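Local coordinates for beta sliding clamp (Borrelia burgdorferi, PDB 6DJ8), which forms a ring-shaped head-to-tail homodimer around DNA and probably tethers DNA polymerases and other proteins to it, giving them processivity, at residues 219-224 / 256-261; 178-183 / 196-201. One frame throughout, in Å; residues are numbered along the deposited sequence.

Contact 1 of 2, residues 219-224 / 256-261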
loop_
_atom_site.group_PDB
_atom_site.type_symbol
_atom_site.label_atom_id
_atom_site.label_comp_id
_atom_site.label_asym_id
_atom_site.label_seq_id
_atom_site.Cartn_x
_atom_site.Cartn_y
_atom_site.Cartn_z
ATOM N N ILE A 219 -27.834 1.436 22.052
ATOM C CA ILE A 219 -27.310 1.229 20.708
ATOM C C ILE A 219 -26.237 2.280 20.470
ATOM O O ILE A 219 -26.535 3.483 20.460
ATOM C CB ILE A 219 -28.403 1.327 19.636
ATOM C CG1 ILE A 219 -29.552 0.361 19.941
ATOM C CG2 ILE A 219 -27.817 1.065 18.245
ATOM C CD1 ILE A 219 -30.790 0.696 19.206
ATOM N N VAL A 220 -25.009 1.825 20.274
ATOM C CA VAL A 220 -23.835 2.685 20.125
ATOM C C VAL A 220 -23.320 2.570 18.695
ATOM O O VAL A 220 -23.029 1.459 18.244
ATOM C CB VAL A 220 -22.726 2.294 21.114
ATOM C CG1 VAL A 220 -21.539 3.254 20.969
ATOM C CG2 VAL A 220 -23.264 2.296 22.544
ATOM N N PRO A 221 -23.165 3.672 17.972
ATOM C CA PRO A 221 -22.628 3.588 16.608
ATOM C C PRO A 221 -21.290 2.880 16.612
ATOM O O PRO A 221 -20.468 3.067 17.512
ATOM C CB PRO A 221 -22.497 5.051 16.170
ATOM C CG PRO A 221 -23.515 5.784 17.016
ATOM C CD PRO A 221 -23.415 5.078 18.350
ATOM N N VAL A 222 -21.094 2.011 15.618
ATOM C CA VAL A 222 -19.914 1.168 15.637
ATOM C C VAL A 222 -18.624 1.985 15.489
ATOM O O VAL A 222 -17.566 1.531 15.931
ATOM C CB VAL A 222 -20.019 0.072 14.554
ATOM C CG1 VAL A 222 -19.926 0.677 13.117
ATOM C CG2 VAL A 222 -18.932 -0.978 14.784
ATOM N N LYS A 223 -18.675 3.177 14.897
ATOM C CA LYS A 223 -17.416 3.872 14.586
ATOM C C LYS A 223 -16.545 4.033 15.826
ATOM O O LYS A 223 -15.330 3.798 15.770
ATOM C CB LYS A 223 -17.681 5.232 13.943
ATOM C CG LYS A 223 -16.402 6.038 13.651
ATOM C CD LYS A 223 -16.714 7.361 12.989
ATOM C CE LYS A 223 -15.424 8.129 12.620
ATOM N NZ LYS A 223 -15.768 9.466 12.051
ATOM N N ILE A 224 -17.153 4.357 16.980
ATOM C CA ILE A 224 -16.325 4.559 18.167
ATOM C C ILE A 224 -15.575 3.286 18.536
ATOM O O ILE A 224 -14.460 3.351 19.068
ATOM C CB ILE A 224 -17.148 5.096 19.364
ATOM C CG1 ILE A 224 -16.177 5.625 20.428
ATOM C CG2 ILE A 224 -18.037 4.000 19.955
ATOM C CD1 ILE A 224 -16.846 6.373 21.564
ATOM N N ILE A 256 -13.436 9.570 25.890
ATOM C CA ILE A 256 -14.121 9.551 24.604
ATOM C C ILE A 256 -15.610 9.440 24.870
ATOM O O ILE A 256 -16.028 8.732 25.793
ATOM C CB ILE A 256 -13.649 8.377 23.717
ATOM C CG1 ILE A 256 -12.175 8.077 23.960
ATOM C CG2 ILE A 256 -13.869 8.680 22.231
ATOM C CD1 ILE A 256 -11.707 6.858 23.271
ATOM N N ALA A 257 -16.411 10.113 24.051
ATOM C CA ALA A 257 -17.857 10.040 24.184
ATOM C C ALA A 257 -18.493 10.130 22.806
ATOM O O ALA A 257 -17.896 10.660 21.861
ATOM C CB ALA A 257 -18.400 11.150 25.094
ATOM N N CYS A 258 -19.718 9.606 22.699
ATOM C CA CYS A 258 -20.501 9.771 21.481
ATOM C C CYS A 258 -21.972 9.664 21.840
ATOM O O CYS A 258 -22.325 9.339 22.976
ATOM C CB CYS A 258 -20.112 8.735 20.422
ATOM S SG CYS A 258 -20.664 7.017 20.792
ATOM N N SER A 259 -22.831 9.958 20.866
ATOM C CA SER A 259 -24.272 9.872 21.080
ATOM C C SER A 259 -24.771 8.467 20.797
ATOM O O SER A 259 -24.234 7.750 19.941
ATOM C CB SER A 259 -25.035 10.847 20.187
ATOM O OG SER A 259 -24.806 12.174 20.594
ATOM N N LEU A 260 -25.811 8.080 21.529
ATOM C CA LEU A 260 -26.499 6.833 21.255
ATOM C C LEU A 260 -27.473 7.005 20.094
ATOM O O LEU A 260 -27.915 8.107 19.767
ATOM C CB LEU A 260 -27.253 6.354 22.498
ATOM C CG LEU A 260 -26.400 6.206 23.759
ATOM C CD1 LEU A 260 -27.285 5.879 24.951
ATOM C CD2 LEU A 260 -25.316 5.150 23.584
ATOM N N ILE A 261 -27.805 5.887 19.463
ATOM C CA ILE A 261 -28.854 5.849 18.454
ATOM C C ILE A 261 -30.149 5.581 19.202
ATOM O O ILE A 261 -30.233 4.607 19.957
ATOM C CB ILE A 261 -28.558 4.757 17.415
ATOM C CG1 ILE A 261 -27.254 5.089 16.693
ATOM C CG2 ILE A 261 -29.682 4.658 16.392
ATOM C CD1 ILE A 261 -26.494 3.878 16.269
HETATM O O HOH W 1 -29.920 3.431 22.253
#
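I219 faces I261 across the one direct backbone hydrogen bond of this contact, from I261 N to I219 O at 2.9 Å. The bond is nearly straight, 169° at the hydrogen, with the donor tilted modestly from the carbonyl plane. A water adds a second link, accepting from I219 N and donating to I261 O, so both polar backbone atoms on each of these residues are engaged. The I219 side chain lies at about a right angle to that of I261. With CG1 beside the backbone N, CG2 stands anti to it and meets I261, I219 CG2 lying 3.7 Å from I261 CD1.

V220 splits its two methyls between neighbours. CG2 reaches the CD2 methyl of L260, and V220 CG1 lies 3.9 Å from C258 SG. P221 follows with its ring slid alongside the I261 chain in the opposite direction, P221 CG against I261 CD1 at 3.6 Å. The same ring brings its CD to 3.2 Å from S259 O, a close approach of a carbon to a carbonyl oxygen. Past the turn, I224 extends its long branch, CG1 anti to the backbone N (chi1 -165°), and its CD1 ends between I256 CG2 at 3.8 Å and C258 SG. The sulfur thus sits against methyls from both V220 and I224.

The two strand segments run at 111° to each other, 7.3 Å apart at closest, so the contact packs together two sheets of the clamp's central domain, each continuing into a neighbouring domain's range. Strand 218-221 edges its sheet, bonded to strand 182-187, and helix 223-231 follows it; strand 254-259 lies between 64-70 and 246-251, whose F247 touches V220, I224 and L260.

Contact 2 of 2, residues 178-183 / 196-201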
loop_
_atom_site.group_PDB
_atom_site.type_symbol
_atom_site.label_atom_id
_atom_site.label_comp_id
_atom_site.label_asym_id
_atom_site.label_seq_id
_atom_site.Cartn_x
_atom_site.Cartn_y
_atom_site.Cartn_z
ATOM N N ASN A 178 -29.454 3.474 10.456
ATOM C CA ASN A 178 -29.088 3.912 11.799
ATOM C C ASN A 178 -28.958 2.739 12.764
ATOM O O ASN A 178 -27.947 2.607 13.460
ATOM C CB ASN A 178 -30.104 4.936 12.311
ATOM N N VAL A 179 -29.974 1.882 12.841
ATOM C CA VAL A 179 -29.975 0.900 13.916
ATOM C C VAL A 179 -28.903 -0.161 13.688
ATOM O O VAL A 179 -28.115 -0.474 14.586
ATOM C CB VAL A 179 -31.376 0.284 14.075
ATOM C CG1 VAL A 179 -31.324 -0.898 14.999
ATOM C CG2 VAL A 179 -32.343 1.338 14.606
ATOM N N LEU A 180 -28.838 -0.718 12.483
ATOM C CA LEU A 180 -27.912 -1.818 12.241
ATOM C C LEU A 180 -26.457 -1.365 12.268
ATOM O O LEU A 180 -25.561 -2.207 12.414
ATOM C CB LEU A 180 -28.232 -2.479 10.893
ATOM C CG LEU A 180 -29.620 -3.133 10.898
ATOM C CD1 LEU A 180 -29.816 -3.987 9.669
ATOM C CD2 LEU A 180 -29.828 -3.951 12.176
ATOM N N ASN A 181 -26.201 -0.063 12.134
ATOM C CA ASN A 181 -24.834 0.448 12.229
ATOM C C ASN A 181 -24.365 0.538 13.674
ATOM O O ASN A 181 -23.175 0.761 13.920
ATOM C CB ASN A 181 -24.743 1.822 11.547
ATOM C CG ASN A 181 -23.353 2.447 11.646
ATOM O OD1 ASN A 181 -23.137 3.389 12.406
ATOM N ND2 ASN A 181 -22.403 1.899 10.901
ATOM N N GLY A 182 -25.250 0.289 14.638
ATOM C CA GLY A 182 -24.886 0.360 16.031
ATOM C C GLY A 182 -24.555 -1.003 16.619
ATOM O O GLY A 182 -24.928 -2.047 16.086
ATOM N N VAL A 183 -23.816 -0.964 17.720
ATOM C CA VAL A 183 -23.569 -2.133 18.552
ATOM C C VAL A 183 -24.620 -2.106 19.651
ATOM O O VAL A 183 -24.806 -1.074 20.304
ATOM C CB VAL A 183 -22.153 -2.104 19.138
ATOM C CG1 VAL A 183 -21.954 -3.271 20.075
ATOM C CG2 VAL A 183 -21.113 -2.115 18.005
ATOM N N VAL A 196 -24.373 -7.367 20.752
ATOM C CA VAL A 196 -24.856 -7.952 19.501
ATOM C C VAL A 196 -24.582 -6.959 18.380
ATOM O O VAL A 196 -24.738 -5.749 18.571
ATOM C CB VAL A 196 -26.362 -8.271 19.576
ATOM C CG1 VAL A 196 -26.884 -8.768 18.225
ATOM C CG2 VAL A 196 -26.630 -9.296 20.673
ATOM N N SER A 197 -24.176 -7.460 17.213
ATOM C CA SER A 197 -24.106 -6.607 16.038
ATOM C C SER A 197 -24.495 -7.404 14.806
ATOM O O SER A 197 -24.232 -8.606 14.718
ATOM C CB SER A 197 -22.705 -6.010 15.833
ATOM O OG SER A 197 -21.745 -7.043 15.702
ATOM N N THR A 198 -25.081 -6.712 13.829
ATOM C CA THR A 198 -25.481 -7.384 12.603
ATOM C C THR A 198 -25.668 -6.355 11.506
ATOM O O THR A 198 -25.931 -5.180 11.767
ATOM C CB THR A 198 -26.787 -8.156 12.793
ATOM O OG1 THR A 198 -27.118 -8.866 11.588
ATOM C CG2 THR A 198 -27.908 -7.159 13.097
ATOM N N ASN A 199 -25.570 -6.831 10.270
ATOM C CA ASN A 199 -25.903 -6.038 9.099
ATOM C C ASN A 199 -27.130 -6.593 8.400
ATOM O O ASN A 199 -27.379 -6.261 7.240
ATOM C CB ASN A 199 -24.712 -5.966 8.135
ATOM C CG ASN A 199 -24.507 -7.252 7.364
ATOM O OD1 ASN A 199 -24.999 -8.326 7.756
ATOM N ND2 ASN A 199 -23.802 -7.153 6.238
ATOM N N GLY A 200 -27.868 -7.485 9.068
ATOM C CA GLY A 200 -28.999 -8.153 8.477
ATOM C C GLY A 200 -28.682 -9.491 7.850
ATOM O O GLY A 200 -29.597 -10.287 7.622
ATOM N N HIS A 201 -27.423 -9.760 7.548
ATOM C CA HIS A 201 -27.044 -11.010 6.912
ATOM C C HIS A 201 -26.075 -11.845 7.725
ATOM O O HIS A 201 -26.114 -13.080 7.641
ATOM C CB HIS A 201 -26.454 -10.695 5.534
ATOM C CG HIS A 201 -27.437 -10.023 4.634
ATOM N ND1 HIS A 201 -27.680 -8.667 4.681
ATOM C CD2 HIS A 201 -28.252 -10.519 3.674
ATOM C CE1 HIS A 201 -28.614 -8.359 3.801
ATOM N NE2 HIS A 201 -28.966 -9.462 3.166
HETATM O O HOH W 2 -25.850 -3.882 14.344
#
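L180 and T198 meet at a slant, methyl to methyl, with L180 CD2 3.9 Å from T198 CG2. The leucine extends its second methyl farther along the other segment: L180 CD1 lies 4.0 Å from both N199 C and G200 N, resting on the peptide link between those residues. T198 turns its two branches to different tasks. With OG1 anti to the backbone N (chi1 -177°), CG2 is left between the N and the carbonyl carbon, where it meets the leucine, while the hydroxyl turns to the local chain. T198 OG1 accepts from G200 N at 3.0 Å, an ST turn, and is also hydrogen-bonded to R202 O. Immediately after it, N199 makes an Asx turn: N199 OD1 accepts from H201 N at 2.8 Å, the donor standing above the carbonyl plane, and R202 N is a further partner of that oxygen.

These turns end the second strand of the hairpin formed by 182-187 and 192-198, and the first strand is entered through a type I beta turn from V179 to G182. At this open end the direct backbone ladder gives way. L180 O and T198 O, both acceptors, are only 3.1 Å apart, and no direct hydrogen bond crosses between the two segments. A water bridges them instead: it accepts from T198 N at 3.0 Å and can donate to L180 O and G182 O, though more acceptors surround it than it has protons.

Deeper in the hairpin V183 lies against V196 O, through V183 CA at 3.8 Å and through CG1. The same turns receive the bound peptide, which hydrogen-bonds to the backbone of G200 and packs an apolar side chain on T198 and a modified one on H201.

How the contacts relate
Strand 182-187 joins the two contacts, whose centres are 13 Å apart: it pairs with 192-198 in the hairpin to which contact 2 belongs and with edge strand 218-221 of contact 1. Two probable backbone hydrogen bonds tie them, V183 N to V220 O at 2.6 Å and V222 N to N181 O at 3.0 Å. Packing adds to this, with I219 CG2 3.7 Å from G182 CA and I261 CD1 3.4 Å from N178 O. Thus I261 touches both 219-224 and the start of 178-183, just ahead of the turn. Among the four segments, 196-201 carries the contacts to the bound peptide, while contact 1 joins the hairpin's sheet to strand 254-259 of another sheet.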